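Local coordinates for putative periplasmic protein (PDB 4J32), which probably acts as the periplasmic immunity protein Tai4, binding the type VI secretion effector Tae4, a papain-like peptidoglycan hydrolase, and so protecting the cell that makes it, at residues B[13-18]-B[90-95]; B[59-64]-B[83-88]; B[3-8]-B[41-46]; B[25-30]-B[77-82]. All blocks are in the same frame, centred on the assembly; numbering follows the deposited sequence. Where two conformers were deposited one is given.

Interaction 1 of 4, residues B[13-18]-B[90-95]; sequences LLKNWA and ELNELI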
loop_
_atom_site.group_PDB
_atom_site.type_symbol
_atom_site.label_atom_id
_atom_site.label_comp_id
_atom_site.label_asym_id
_atom_site.label_seq_id
_atom_site.Cartn_x
_atom_site.Cartn_y
_atom_site.Cartn_z
ATOM N N LEU B 13 8.934 12.459 -3.311
ATOM C CA LEU B 13 9.632 11.454 -2.466
ATOM C C LEU B 13 9.020 11.397 -1.064
ATOM O O LEU B 13 8.852 10.320 -0.490
ATOM C CB LEU B 13 11.134 11.744 -2.356
ATOM C CG LEU B 13 12.024 11.559 -3.582
ATOM C CD1 LEU B 13 13.408 12.150 -3.307
ATOM C CD2 LEU B 13 12.143 10.066 -3.951
ATOM N N LEU B 14 8.706 12.556 -0.502
ATOM C CA LEU B 14 8.178 12.609 0.876
ATOM C C LEU B 14 6.767 12.019 0.946
ATOM O O LEU B 14 6.428 11.327 1.904
ATOM C CB LEU B 14 8.195 14.046 1.411
ATOM C CG LEU B 14 9.621 14.552 1.704
ATOM C CD1 LEU B 14 9.617 16.077 1.881
ATOM C CD2 LEU B 14 10.190 13.871 2.933
ATOM N N LYS B 15 5.964 12.288 -0.069
ATOM C CA LYS B 15 4.636 11.677 -0.170
ATOM C C LYS B 15 4.758 10.154 -0.385
ATOM O O LYS B 15 4.009 9.386 0.201
ATOM C CB LYS B 15 3.838 12.337 -1.294
ATOM C CG LYS B 15 3.434 13.793 -0.970
ATOM C CD LYS B 15 3.052 14.576 -2.224
ATOM C CE LYS B 15 2.735 16.048 -1.869
ATOM N NZ LYS B 15 2.241 16.820 -3.043
ATOM N N ASN B 16 5.742 9.731 -1.169
ATOM C CA ASN B 16 5.967 8.286 -1.393
ATOM C C ASN B 16 6.403 7.605 -0.120
ATOM O O ASN B 16 5.947 6.487 0.184
ATOM C CB ASN B 16 6.998 8.031 -2.503
ATOM C CG ASN B 16 6.515 8.434 -3.891
ATOM O OD1 ASN B 16 5.350 8.760 -4.111
ATOM N ND2 ASN B 16 7.439 8.421 -4.847
ATOM N N TRP B 17 7.312 8.273 0.615
ATOM C CA TRP B 17 7.719 7.841 1.943
ATOM C C TRP B 17 6.518 7.725 2.872
ATOM O O TRP B 17 6.362 6.728 3.567
ATOM C CB TRP B 17 8.790 8.783 2.556
ATOM C CG TRP B 17 9.458 8.142 3.754
ATOM C CD1 TRP B 17 10.609 7.418 3.741
ATOM C CD2 TRP B 17 8.988 8.129 5.107
ATOM N NE1 TRP B 17 10.897 6.957 4.996
ATOM C CE2 TRP B 17 9.917 7.373 5.860
ATOM C CE3 TRP B 17 7.879 8.699 5.763
ATOM C CZ2 TRP B 17 9.782 7.161 7.249
ATOM C CZ3 TRP B 17 7.735 8.486 7.136
ATOM C CH2 TRP B 17 8.688 7.729 7.873
ATOM N N ALA B 18 5.684 8.761 2.906
ATOM C CA ALA B 18 4.518 8.748 3.789
ATOM C C ALA B 18 3.645 7.495 3.541
ATOM O O ALA B 18 3.248 6.785 4.494
ATOM C CB ALA B 18 3.702 10.047 3.589
ATOM N N GLU B 90 -2.850 18.204 6.814
ATOM C CA GLU B 90 -1.698 18.477 7.686
ATOM C C GLU B 90 -0.394 17.925 7.087
ATOM O O GLU B 90 0.654 18.581 7.118
ATOM C CB GLU B 90 -1.952 17.903 9.097
ATOM C CG GLU B 90 -0.794 18.068 10.086
ATOM C CD GLU B 90 -1.025 17.419 11.459
ATOM O OE1 GLU B 90 -2.027 16.685 11.662
ATOM O OE2 GLU B 90 -0.184 17.655 12.346
ATOM N N LEU B 91 -0.480 16.709 6.557
ATOM C CA LEU B 91 0.653 16.059 5.905
ATOM C C LEU B 91 1.112 16.863 4.694
ATOM O O LEU B 91 2.308 17.126 4.511
ATOM C CB LEU B 91 0.277 14.640 5.466
ATOM C CG LEU B 91 1.297 13.908 4.589
ATOM C CD1 LEU B 91 2.606 13.630 5.355
ATOM C CD2 LEU B 91 0.725 12.588 3.958
ATOM N N ASN B 92 0.159 17.254 3.857
ATOM C CA ASN B 92 0.547 17.938 2.665
ATOM C C ASN B 92 1.122 19.356 2.991
ATOM O O ASN B 92 2.092 19.776 2.359
ATOM C CB ASN B 92 -0.560 17.782 1.605
ATOM C CG ASN B 92 -0.609 16.329 1.028
ATOM O OD1 ASN B 92 0.207 15.976 0.176
ATOM N ND2 ASN B 92 -1.539 15.478 1.532
ATOM N N GLU B 93 0.584 20.029 4.015
ATOM C CA GLU B 93 1.127 21.310 4.482
ATOM C C GLU B 93 2.516 21.176 5.090
ATOM O O GLU B 93 3.383 22.003 4.844
ATOM C CB GLU B 93 0.161 22.005 5.455
ATOM C CG GLU B 93 -1.155 22.410 4.804
ATOM C CD GLU B 93 -0.971 23.230 3.519
ATOM O OE1 GLU B 93 -0.223 24.239 3.523
ATOM O OE2 GLU B 93 -1.590 22.857 2.493
ATOM N N LEU B 94 2.727 20.117 5.873
ATOM C CA LEU B 94 4.044 19.810 6.442
ATOM C C LEU B 94 5.118 19.714 5.347
ATOM O O LEU B 94 6.218 20.271 5.467
ATOM C CB LEU B 94 3.990 18.475 7.196
ATOM C CG LEU B 94 5.293 17.899 7.763
ATOM C CD1 LEU B 94 5.839 18.800 8.919
ATOM C CD2 LEU B 94 5.089 16.473 8.259
ATOM N N ILE B 95 4.781 18.991 4.293
ATOM C CA ILE B 95 5.712 18.789 3.188
ATOM C C ILE B 95 5.951 20.096 2.440
ATOM O O ILE B 95 7.083 20.407 2.048
ATOM C CB ILE B 95 5.224 17.630 2.275
ATOM C CG1 ILE B 95 5.350 16.310 3.043
ATOM C CG2 ILE B 95 6.040 17.573 0.932
ATOM C CD1 ILE B 95 4.598 15.131 2.438
#
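Ile95 and Leu14 slide past one another in opposite directions. The delta methyl of Ile95 sits against the root of Leu14, with Ile95 CD1 3.9 Å from Leu14 CB, while its gamma methyl turns to the far branch, Ile95 CG2 to Leu14 CD1 being 4.0 Å. Both methyls can reach because CG1 of Ile95 stands anti to the carbonyl carbon (chi1 -69°) and CG2 anti to the backbone N. Ile95 CD1 also touches the aliphatic part of Lys15, at 3.8 Å from Lys15 CG. The extended lysine chain crosses the side chain of Asn92 at about a right angle, and in one of two modelled Asn92 conformers Lys15 CE comes to 3.3 Å from Asn92 OD1. Asn92 ND2 is hydrogen-bonded to the carbonyl oxygens of Asp88 and Ile86. One turn further along helix 10-26, Ala18 CB meets the forked end of Leu91, 3.9 Å from Leu91 CD2. This is roughly antiparallel packing of the first and last helices of an all-helical fold, segment axes 10.7 Å apart at 143°. Around it, Tyr54 and Ile57 of helix 51-65 touch Leu14 and Ala18 respectively, and Phe85 of helix 78-86 packs on both Ala18 and Leu91.

Interaction 2 of 4, residues B[59-64]-B[83-88]; sequences EIAKKY and IDFIHD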
loop_
_atom_site.group_PDB
_atom_site.type_symbol
_atom_site.label_atom_id
_atom_site.label_comp_id
_atom_site.label_asym_id
_atom_site.label_seq_id
_atom_site.Cartn_x
_atom_site.Cartn_y
_atom_site.Cartn_z
ATOM N N GLU B 59 4.311 10.776 12.975
ATOM C CA GLU B 59 3.336 11.263 13.970
ATOM C C GLU B 59 1.940 11.388 13.367
ATOM O O GLU B 59 0.927 11.051 14.016
ATOM C CB GLU B 59 3.768 12.617 14.570
ATOM C CG GLU B 59 4.968 12.537 15.502
ATOM C CD GLU B 59 4.678 11.735 16.761
ATOM O OE1 GLU B 59 5.615 11.094 17.278
ATOM O OE2 GLU B 59 3.532 11.765 17.243
ATOM N N ILE B 60 1.878 11.877 12.130
ATOM C CA ILE B 60 0.580 12.028 11.448
ATOM C C ILE B 60 0.044 10.667 11.022
ATOM O O ILE B 60 -1.148 10.393 11.189
ATOM C CB ILE B 60 0.643 13.020 10.251
ATOM C CG1 ILE B 60 1.228 14.358 10.721
ATOM C CG2 ILE B 60 -0.755 13.198 9.605
ATOM C CD1 ILE B 60 1.583 15.338 9.554
ATOM N N ALA B 61 0.937 9.812 10.512
ATOM C CA ALA B 61 0.552 8.469 10.081
ATOM C C ALA B 61 -0.115 7.722 11.230
ATOM O O ALA B 61 -1.094 6.998 11.006
ATOM C CB ALA B 61 1.761 7.686 9.568
ATOM N N LYS B 62 0.407 7.910 12.445
ATOM C CA LYS B 62 -0.128 7.188 13.596
ATOM C C LYS B 62 -1.558 7.620 13.949
ATOM O O LYS B 62 -2.296 6.855 14.580
ATOM C CB LYS B 62 0.836 7.258 14.792
ATOM C CG LYS B 62 2.117 6.417 14.596
ATOM C CD LYS B 62 3.132 6.672 15.700
ATOM C CE LYS B 62 4.399 5.811 15.612
ATOM N NZ LYS B 62 4.268 4.610 14.741
ATOM N N LYS B 63 -1.973 8.813 13.507
ATOM C CA LYS B 63 -3.350 9.283 13.725
ATOM C C LYS B 63 -4.318 8.470 12.846
ATOM O O LYS B 63 -5.514 8.415 13.131
ATOM C CB LYS B 63 -3.500 10.767 13.384
ATOM C CG LYS B 63 -2.722 11.711 14.312
ATOM C CD LYS B 63 -2.722 13.131 13.763
ATOM C CE LYS B 63 -1.860 14.030 14.651
ATOM N NZ LYS B 63 -2.317 15.440 14.549
ATOM N N TYR B 64 -3.791 7.866 11.782
ATOM C CA TYR B 64 -4.591 7.062 10.843
ATOM C C TYR B 64 -4.413 5.579 11.131
ATOM O O TYR B 64 -5.369 4.825 11.042
ATOM C CB TYR B 64 -4.201 7.362 9.372
ATOM C CG TYR B 64 -4.750 8.705 8.937
ATOM C CD1 TYR B 64 -5.995 8.792 8.294
ATOM C CD2 TYR B 64 -4.044 9.899 9.214
ATOM C CE1 TYR B 64 -6.542 10.043 7.940
ATOM C CE2 TYR B 64 -4.570 11.150 8.851
ATOM C CZ TYR B 64 -5.819 11.211 8.213
ATOM O OH TYR B 64 -6.365 12.437 7.868
ATOM N N ILE B 83 -4.542 5.116 2.653
ATOM C CA ILE B 83 -5.031 5.901 1.511
ATOM C C ILE B 83 -5.665 7.213 2.030
ATOM O O ILE B 83 -5.421 8.290 1.481
ATOM C CB ILE B 83 -5.991 5.074 0.600
ATOM C CG1 ILE B 83 -5.162 4.006 -0.160
ATOM C CG2 ILE B 83 -6.723 6.000 -0.411
ATOM C CD1 ILE B 83 -5.936 2.970 -0.883
ATOM N N ASP B 84 -6.430 7.123 3.111
ATOM C CA ASP B 84 -6.983 8.342 3.708
ATOM C C ASP B 84 -5.828 9.233 4.199
ATOM O O ASP B 84 -5.863 10.472 4.054
ATOM C CB ASP B 84 -7.932 8.001 4.866
ATOM C CG ASP B 84 -9.290 7.463 4.385
ATOM O OD1 ASP B 84 -9.589 7.532 3.157
ATOM O OD2 ASP B 84 -10.084 7.027 5.257
ATOM N N PHE B 85 -4.844 8.609 4.826
ATOM C CA PHE B 85 -3.684 9.354 5.365
ATOM C C PHE B 85 -3.003 10.194 4.286
ATOM O O PHE B 85 -2.686 11.357 4.524
ATOM C CB PHE B 85 -2.679 8.371 5.968
ATOM C CG PHE B 85 -1.310 8.974 6.276
ATOM C CD1 PHE B 85 -1.192 10.152 7.022
ATOM C CD2 PHE B 85 -0.138 8.316 5.857
ATOM C CE1 PHE B 85 0.095 10.704 7.324
ATOM C CE2 PHE B 85 1.144 8.844 6.169
ATOM C CZ PHE B 85 1.249 10.034 6.888
ATOM N N ILE B 86 -2.785 9.626 3.096
ATOM C CA ILE B 86 -1.992 10.358 2.105
ATOM C C ILE B 86 -2.741 11.552 1.506
ATOM O O ILE B 86 -2.127 12.393 0.829
ATOM C CB ILE B 86 -1.337 9.446 1.042
ATOM C CG1 ILE B 86 -2.395 8.663 0.242
ATOM C CG2 ILE B 86 -0.343 8.515 1.721
ATOM C CD1 ILE B 86 -1.874 8.081 -1.085
ATOM N N HIS B 87 -4.041 11.658 1.810
ATOM C CA HIS B 87 -4.851 12.838 1.449
ATOM C C HIS B 87 -4.939 13.882 2.568
ATOM O O HIS B 87 -5.604 14.927 2.422
ATOM C CB HIS B 87 -6.260 12.403 1.035
ATOM C CG HIS B 87 -6.280 11.597 -0.233
ATOM N ND1 HIS B 87 -6.078 10.236 -0.245
ATOM C CD2 HIS B 87 -6.481 11.962 -1.523
ATOM C CE1 HIS B 87 -6.137 9.796 -1.493
ATOM N NE2 HIS B 87 -6.383 10.822 -2.288
ATOM N N ASP B 88 -4.284 13.598 3.687
ATOM C CA ASP B 88 -4.387 14.460 4.879
ATOM C C ASP B 88 -3.806 15.855 4.623
ATOM O O ASP B 88 -2.706 15.986 4.096
ATOM C CB ASP B 88 -3.721 13.763 6.076
ATOM C CG ASP B 88 -3.780 14.581 7.337
ATOM O OD1 ASP B 88 -2.855 15.383 7.517
ATOM O OD2 ASP B 88 -4.731 14.430 8.144
HETATM O O HOH W 1 -7.118 12.653 5.049
#
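Tyr64 and Phe85 meet through a CH-pi contact: Phe85 CA stands over the middle of the Tyr64 ring, 3.6 Å from its centroid. In turn, Ala61 CA lies over a face of the Phe85 ring. The two rings themselves meet obliquely, their planes at 44°. Apolar packing fills in around Phe85: Ile60 CG2 comes in at the ring edge, 3.5 Å from CE1 of Phe85, and Ala61 CB rests 3.6 Å from Phe85 CZ. With CG anti to its backbone N (chi1 167°), Phe85 swings its ring across to helix 51-65, face to Ala61 and edge to Ile60. The polar part gathers at the phenol. Tyr64 OH donates to Asp88 OD2 over 2.6 Å, meeting the anti lone pair of that oxygen, which points away from OD1, and the ring and carboxylate planes are 81° apart. A water donates to Tyr64 OH and to Asp84 O, at 2.7 Å from the latter, tying the phenol to the helix backbone. Asp88 OD1 accepts a hydrogen bond from the backbone N-H of Leu91. Asp88 is thus a classic N-cap of helix 89-96 that also holds the Tyr64 hydroxyl of helix 51-65, within an all-helical fold.

Interaction 3 of 4, residues B[3-8]-B[41-46]; sequences ALTTQY and SAYLEY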
loop_
_atom_site.group_PDB
_atom_site.type_symbol
_atom_site.label_atom_id
_atom_site.label_comp_id
_atom_site.label_asym_id
_atom_site.label_seq_id
_atom_site.Cartn_x
_atom_site.Cartn_y
_atom_site.Cartn_z
ATOM N N ALA B 3 13.742 0.745 -10.575
ATOM C CA ALA B 3 12.496 1.459 -10.286
ATOM C C ALA B 3 12.612 2.930 -10.654
ATOM O O ALA B 3 13.688 3.404 -11.051
ATOM C CB ALA B 3 12.118 1.315 -8.815
ATOM N N LEU B 4 11.506 3.656 -10.523
ATOM C CA LEU B 4 11.465 5.070 -10.897
ATOM C C LEU B 4 11.988 6.019 -9.831
ATOM O O LEU B 4 11.833 7.239 -9.963
ATOM C CB LEU B 4 10.043 5.476 -11.283
ATOM C CG LEU B 4 9.442 4.657 -12.423
ATOM C CD1 LEU B 4 7.980 5.105 -12.675
ATOM C CD2 LEU B 4 10.283 4.681 -13.704
ATOM N N THR B 5 12.603 5.466 -8.780
ATOM C CA THR B 5 12.930 6.228 -7.572
ATOM C C THR B 5 13.651 7.562 -7.841
ATOM O O THR B 5 13.335 8.562 -7.208
ATOM C CB THR B 5 13.747 5.344 -6.598
ATOM O OG1 THR B 5 13.189 4.010 -6.618
ATOM C CG2 THR B 5 13.684 5.891 -5.152
ATOM N N THR B 6 14.590 7.559 -8.785
ATOM C CA THR B 6 15.402 8.751 -9.090
ATOM C C THR B 6 14.659 9.849 -9.853
ATOM O O THR B 6 15.193 10.962 -10.026
ATOM C CB THR B 6 16.644 8.402 -9.921
ATOM O OG1 THR B 6 16.237 7.756 -11.130
ATOM C CG2 THR B 6 17.592 7.505 -9.111
ATOM N N GLN B 7 13.445 9.553 -10.283
ATOM C CA GLN B 7 12.689 10.492 -11.106
ATOM C C GLN B 7 11.776 11.411 -10.287
ATOM O O GLN B 7 11.293 12.436 -10.806
ATOM C CB GLN B 7 11.914 9.740 -12.196
ATOM C CG GLN B 7 12.829 9.146 -13.274
ATOM C CD GLN B 7 12.105 8.234 -14.257
ATOM O OE1 GLN B 7 10.983 8.513 -14.688
ATOM N NE2 GLN B 7 12.752 7.133 -14.618
ATOM N N TYR B 8 11.565 11.060 -9.024
ATOM C CA TYR B 8 10.660 11.810 -8.152
ATOM C C TYR B 8 11.274 13.122 -7.658
ATOM O O TYR B 8 12.469 13.187 -7.338
ATOM C CB TYR B 8 10.222 10.947 -6.958
ATOM C CG TYR B 8 9.376 9.762 -7.393
ATOM C CD1 TYR B 8 8.098 9.957 -7.923
ATOM C CD2 TYR B 8 9.853 8.451 -7.241
ATOM C CE1 TYR B 8 7.306 8.869 -8.346
ATOM C CE2 TYR B 8 9.071 7.344 -7.659
ATOM C CZ TYR B 8 7.807 7.573 -8.199
ATOM O OH TYR B 8 7.042 6.500 -8.606
ATOM N N SER B 41 12.623 3.227 2.772
ATOM C CA SER B 41 14.032 3.614 2.958
ATOM C C SER B 41 14.628 4.130 1.617
ATOM O O SER B 41 15.517 4.993 1.615
ATOM C CB SER B 41 14.868 2.475 3.554
ATOM O OG SER B 41 15.168 1.481 2.602
ATOM N N ALA B 42 14.123 3.614 0.499
ATOM C CA ALA B 42 14.578 4.057 -0.827
ATOM C C ALA B 42 14.228 5.537 -1.029
ATOM O O ALA B 42 15.046 6.327 -1.533
ATOM C CB ALA B 42 13.952 3.197 -1.930
ATOM N N TYR B 43 13.015 5.928 -0.633
ATOM C CA TYR B 43 12.627 7.351 -0.772
ATOM C C TYR B 43 13.402 8.258 0.188
ATOM O O TYR B 43 13.725 9.401 -0.172
ATOM C CB TYR B 43 11.113 7.532 -0.609
ATOM C CG TYR B 43 10.379 6.694 -1.626
ATOM C CD1 TYR B 43 10.674 6.824 -2.989
ATOM C CD2 TYR B 43 9.438 5.735 -1.224
ATOM C CE1 TYR B 43 10.041 6.033 -3.963
ATOM C CE2 TYR B 43 8.779 4.938 -2.188
ATOM C CZ TYR B 43 9.085 5.101 -3.542
ATOM O OH TYR B 43 8.491 4.326 -4.492
ATOM N N LEU B 44 13.679 7.767 1.397
ATOM C CA LEU B 44 14.540 8.505 2.338
ATOM C C LEU B 44 15.950 8.737 1.783
ATOM O O LEU B 44 16.512 9.824 1.982
ATOM C CB LEU B 44 14.568 7.833 3.735
ATOM C CG LEU B 44 15.408 8.493 4.844
ATOM C CD1 LEU B 44 14.740 8.231 6.192
ATOM C CD2 LEU B 44 16.821 7.988 4.810
ATOM N N GLU B 45 16.520 7.738 1.099
ATOM C CA GLU B 45 17.875 7.851 0.544
ATOM C C GLU B 45 18.007 9.088 -0.336
ATOM O O GLU B 45 19.035 9.788 -0.285
ATOM C CB GLU B 45 18.274 6.600 -0.263
ATOM C CG GLU B 45 19.496 6.746 -1.221
ATOM C CD GLU B 45 20.856 6.923 -0.512
ATOM O OE1 GLU B 45 21.010 6.421 0.637
ATOM O OE2 GLU B 45 21.772 7.547 -1.111
ATOM N N TYR B 46 16.992 9.335 -1.162
ATOM C CA TYR B 46 17.055 10.414 -2.168
ATOM C C TYR B 46 16.562 11.772 -1.663
ATOM O O TYR B 46 16.698 12.804 -2.358
ATOM C CB TYR B 46 16.299 9.987 -3.424
ATOM C CG TYR B 46 17.009 8.888 -4.200
ATOM C CD1 TYR B 46 18.117 9.175 -5.003
ATOM C CD2 TYR B 46 16.596 7.564 -4.104
ATOM C CE1 TYR B 46 18.782 8.153 -5.733
ATOM C CE2 TYR B 46 17.266 6.534 -4.819
ATOM C CZ TYR B 46 18.345 6.844 -5.628
ATOM O OH TYR B 46 18.983 5.841 -6.365
HETATM O O HOH W 2 10.118 4.250 -6.725
#
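Thr5 pushes its methyl into the angle between two tyrosines of helix 30-46. Thr5 CG2 is 3.5 Å from Tyr46 CD2 and 3.8 Å from Tyr43 CD1, approaching both rings obliquely, with the carbonyl oxygen of Ala42 at 3.9 Å from the same methyl. With OG1 at chi1 -40°, beside the backbone N, CG2 falls roughly anti to that N and points at the helix, leaving OG1 for polar partners. Thr5 OG1 accepts from a water at 3.1 Å, and that water is also hydrogen-bonded to Tyr43 OH at 2.8 Å; the same OG1 is hydrogen-bonded to the carbonyl oxygen of Ser134 in the neighbouring effector chain. At Thr6 the methyl does the touching: Thr6 CG2 lies 3.5 Å from Tyr46 OH, near CE1 and CZ of that ring. The hydroxyl of Tyr46 has its polar partner in Arg137 of the effector chain, so its ring is packed by the threonines while its tip faces the other protein. Tyr8 ends the segment by crossing Tyr43 obliquely, with Tyr8 CE2 4.0 Å from Tyr43 CE1. Its own hydroxyl hydrogen-bonds to Asp84 OD1 of the second immunity subunit. Residues 3-8, lying before helix 10-26, thus pack on the C-terminal part of helix 30-46, while Leu13 and Asn16 of helix 10-26 pack against tyrosines from both segments.

Interaction 4 of 4, residues B[25-30]-B[77-82]; sequences LVYKDD and FNTMKC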
loop_
_atom_site.group_PDB
_atom_site.type_symbol
_atom_site.label_atom_id
_atom_site.label_comp_id
_atom_site.label_asym_id
_atom_site.label_seq_id
_atom_site.Cartn_x
_atom_site.Cartn_y
_atom_site.Cartn_z
ATOM N N LEU B 25 3.308 0.377 8.849
ATOM C CA LEU B 25 2.653 0.399 10.154
ATOM C C LEU B 25 1.412 -0.487 10.267
ATOM O O LEU B 25 1.209 -1.135 11.301
ATOM C CB LEU B 25 2.246 1.829 10.545
ATOM C CG LEU B 25 3.351 2.876 10.715
ATOM C CD1 LEU B 25 2.727 4.239 11.076
ATOM C CD2 LEU B 25 4.359 2.436 11.762
ATOM N N VAL B 26 0.557 -0.470 9.256
ATOM C CA VAL B 26 -0.778 -1.064 9.395
ATOM C C VAL B 26 -0.850 -2.579 9.175
ATOM O O VAL B 26 -1.733 -3.234 9.712
ATOM C CB VAL B 26 -1.870 -0.350 8.537
ATOM C CG1 VAL B 26 -1.971 1.171 8.912
ATOM C CG2 VAL B 26 -1.618 -0.524 7.044
ATOM N N TYR B 27 0.070 -3.119 8.393
ATOM C CA TYR B 27 0.013 -4.535 8.025
ATOM C C TYR B 27 0.764 -5.380 9.050
ATOM O O TYR B 27 1.788 -4.937 9.565
ATOM C CB TYR B 27 0.654 -4.716 6.652
ATOM C CG TYR B 27 -0.121 -4.136 5.476
ATOM C CD1 TYR B 27 -1.527 -4.234 5.389
ATOM C CD2 TYR B 27 0.566 -3.533 4.433
ATOM C CE1 TYR B 27 -2.212 -3.724 4.271
ATOM C CE2 TYR B 27 -0.092 -3.039 3.311
ATOM C CZ TYR B 27 -1.479 -3.118 3.238
ATOM O OH TYR B 27 -2.063 -2.612 2.095
ATOM N N LYS B 28 0.265 -6.577 9.328
ATOM C CA LYS B 28 0.840 -7.434 10.371
ATOM C C LYS B 28 1.992 -8.308 9.844
ATOM O O LYS B 28 3.037 -8.479 10.509
ATOM C CB LYS B 28 -0.256 -8.282 11.036
ATOM C CG LYS B 28 0.221 -8.939 12.335
ATOM C CD LYS B 28 -0.735 -9.957 12.937
ATOM C CE LYS B 28 -0.119 -10.518 14.233
ATOM N NZ LYS B 28 -0.785 -11.743 14.764
ATOM N N ASP B 29 1.809 -8.839 8.641
ATOM C CA ASP B 29 2.716 -9.851 8.083
ATOM C C ASP B 29 4.130 -9.305 7.964
ATOM O O ASP B 29 4.328 -8.215 7.421
ATOM C CB ASP B 29 2.202 -10.316 6.716
ATOM C CG ASP B 29 3.154 -11.270 6.031
ATOM O OD1 ASP B 29 3.242 -12.438 6.442
ATOM O OD2 ASP B 29 3.829 -10.839 5.076
ATOM N N ASP B 30 5.107 -10.056 8.475
ATOM C CA ASP B 30 6.494 -9.580 8.487
ATOM C C ASP B 30 7.090 -9.304 7.102
ATOM O O ASP B 30 7.767 -8.295 6.920
ATOM C CB ASP B 30 7.409 -10.505 9.281
ATOM C CG ASP B 30 7.309 -10.270 10.779
ATOM O OD1 ASP B 30 6.877 -9.164 11.195
ATOM O OD2 ASP B 30 7.666 -11.187 11.542
ATOM N N PHE B 77 -9.869 -2.993 6.974
ATOM C CA PHE B 77 -9.579 -1.854 6.066
ATOM C C PHE B 77 -8.254 -1.102 6.385
ATOM O O PHE B 77 -8.198 0.136 6.335
ATOM C CB PHE B 77 -10.785 -0.895 6.038
ATOM C CG PHE B 77 -12.037 -1.527 5.470
ATOM C CD1 PHE B 77 -12.191 -1.670 4.087
ATOM C CD2 PHE B 77 -13.058 -1.969 6.313
ATOM C CE1 PHE B 77 -13.361 -2.249 3.558
ATOM C CE2 PHE B 77 -14.232 -2.553 5.781
ATOM C CZ PHE B 77 -14.368 -2.691 4.403
ATOM N N ASN B 78 -7.188 -1.860 6.691
ATOM C CA ASN B 78 -5.896 -1.272 7.018
ATOM C C ASN B 78 -5.361 -0.452 5.841
ATOM O O ASN B 78 -4.866 0.652 6.035
ATOM C CB ASN B 78 -4.901 -2.370 7.421
ATOM C CG ASN B 78 -5.223 -2.945 8.776
ATOM O OD1 ASN B 78 -5.553 -2.196 9.693
ATOM N ND2 ASN B 78 -5.144 -4.265 8.913
ATOM N N THR B 79 -5.515 -0.992 4.634
ATOM C CA THR B 79 -5.001 -0.333 3.420
ATOM C C THR B 79 -5.671 1.045 3.320
ATOM O O THR B 79 -5.039 2.036 2.971
ATOM C CB THR B 79 -5.342 -1.150 2.157
ATOM O OG1 THR B 79 -4.858 -2.496 2.283
ATOM C CG2 THR B 79 -4.704 -0.518 0.869
ATOM N N MET B 80 -6.968 1.084 3.628
ATOM C CA MET B 80 -7.759 2.317 3.554
ATOM C C MET B 80 -7.270 3.421 4.494
ATOM O O MET B 80 -7.388 4.634 4.183
ATOM C CB MET B 80 -9.220 2.003 3.873
ATOM C CG MET B 80 -10.136 3.146 3.567
ATOM S SD MET B 80 -11.877 2.713 3.837
ATOM C CE MET B 80 -12.219 1.817 2.315
ATOM N N LYS B 81 -6.786 3.028 5.672
ATOM C CA LYS B 81 -6.252 4.007 6.633
ATOM C C LYS B 81 -5.112 4.802 5.964
ATOM O O LYS B 81 -5.035 6.035 6.106
ATOM C CB LYS B 81 -5.772 3.300 7.914
ATOM C CG LYS B 81 -6.898 2.545 8.624
ATOM C CD LYS B 81 -6.392 1.624 9.723
ATOM C CE LYS B 81 -7.529 0.684 10.145
ATOM N NZ LYS B 81 -7.055 -0.240 11.246
ATOM N N CYS B 82 -4.265 4.098 5.207
ATOM C CA CYS B 82 -3.103 4.743 4.579
ATOM C C CYS B 82 -3.499 5.558 3.354
ATOM O O CYS B 82 -2.892 6.598 3.064
ATOM C CB CYS B 82 -2.047 3.704 4.234
ATOM S SG CYS B 82 -1.384 2.960 5.703
#
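The end of helix 10-26 meets the start of helix 78-86, with Val26 and Asn78 closest in backbone, their CA atoms 5.6 Å apart. This is a helix-to-helix junction of the all-helical immunity fold, beside the Cys22-Cys82 disulfide that joins the same two helices covalently. Val26 fits its two methyls against the first two turns of helix 78-86. Val26 CG2 lies 3.6 Å from the carbonyl oxygen of Asn78 and 3.8 Å from Asn78 CB, and both methyls, Val26 CG1 and CG2, lie 3.7 Å from Cys82 SG, so the valine packs on the disulfide sulfur. Asn78 turns its amide to its own helix, where Asn78 OD1 accepts from Lys81 NZ at 2.9 Å; the ammonium also reaches the carbonyl oxygen of Leu67. Tyr27, the first residue to leave the helical conformation, lays its ring near Val26, whose CG2 stands over one face toward the rim. With CG of Tyr27 anti to the carbonyl carbon (chi1 -70°), the ring is carried across to Thr79. Asp35 of the second subunit is hydrogen-bonded to Thr79 OG1. That oxygen lies near the plane of the Tyr27 ring, at its edge, and accepts a hydrogen bond from Tyr27 OH at 2.8 Å.

Interactions 1 and 2 are neighbours, centres about 10 Å apart, joined in one modelled conformer of Glu90 by a salt bridge of 3.2 Å from Lys63 NZ to Glu90 OE1. Interaction 4, about 12 Å from interaction 2, shares helix 78-86 with it, and Leu25 CD1 lies 3.9 Å from Ala61 CB. Interaction 3 adjoins interaction 1 on another side, where Asn16 CB is 3.6 Å from Tyr43 CE2. Interactions 3 and 4 sit on opposite sides of the chain's centre, about 22 Å apart between centres, yet both face the second subunit and the effector chain. Leu25 of 25-30 also lines a pocket holding 2-ethoxyethanol, probably from the crystallisation liquor.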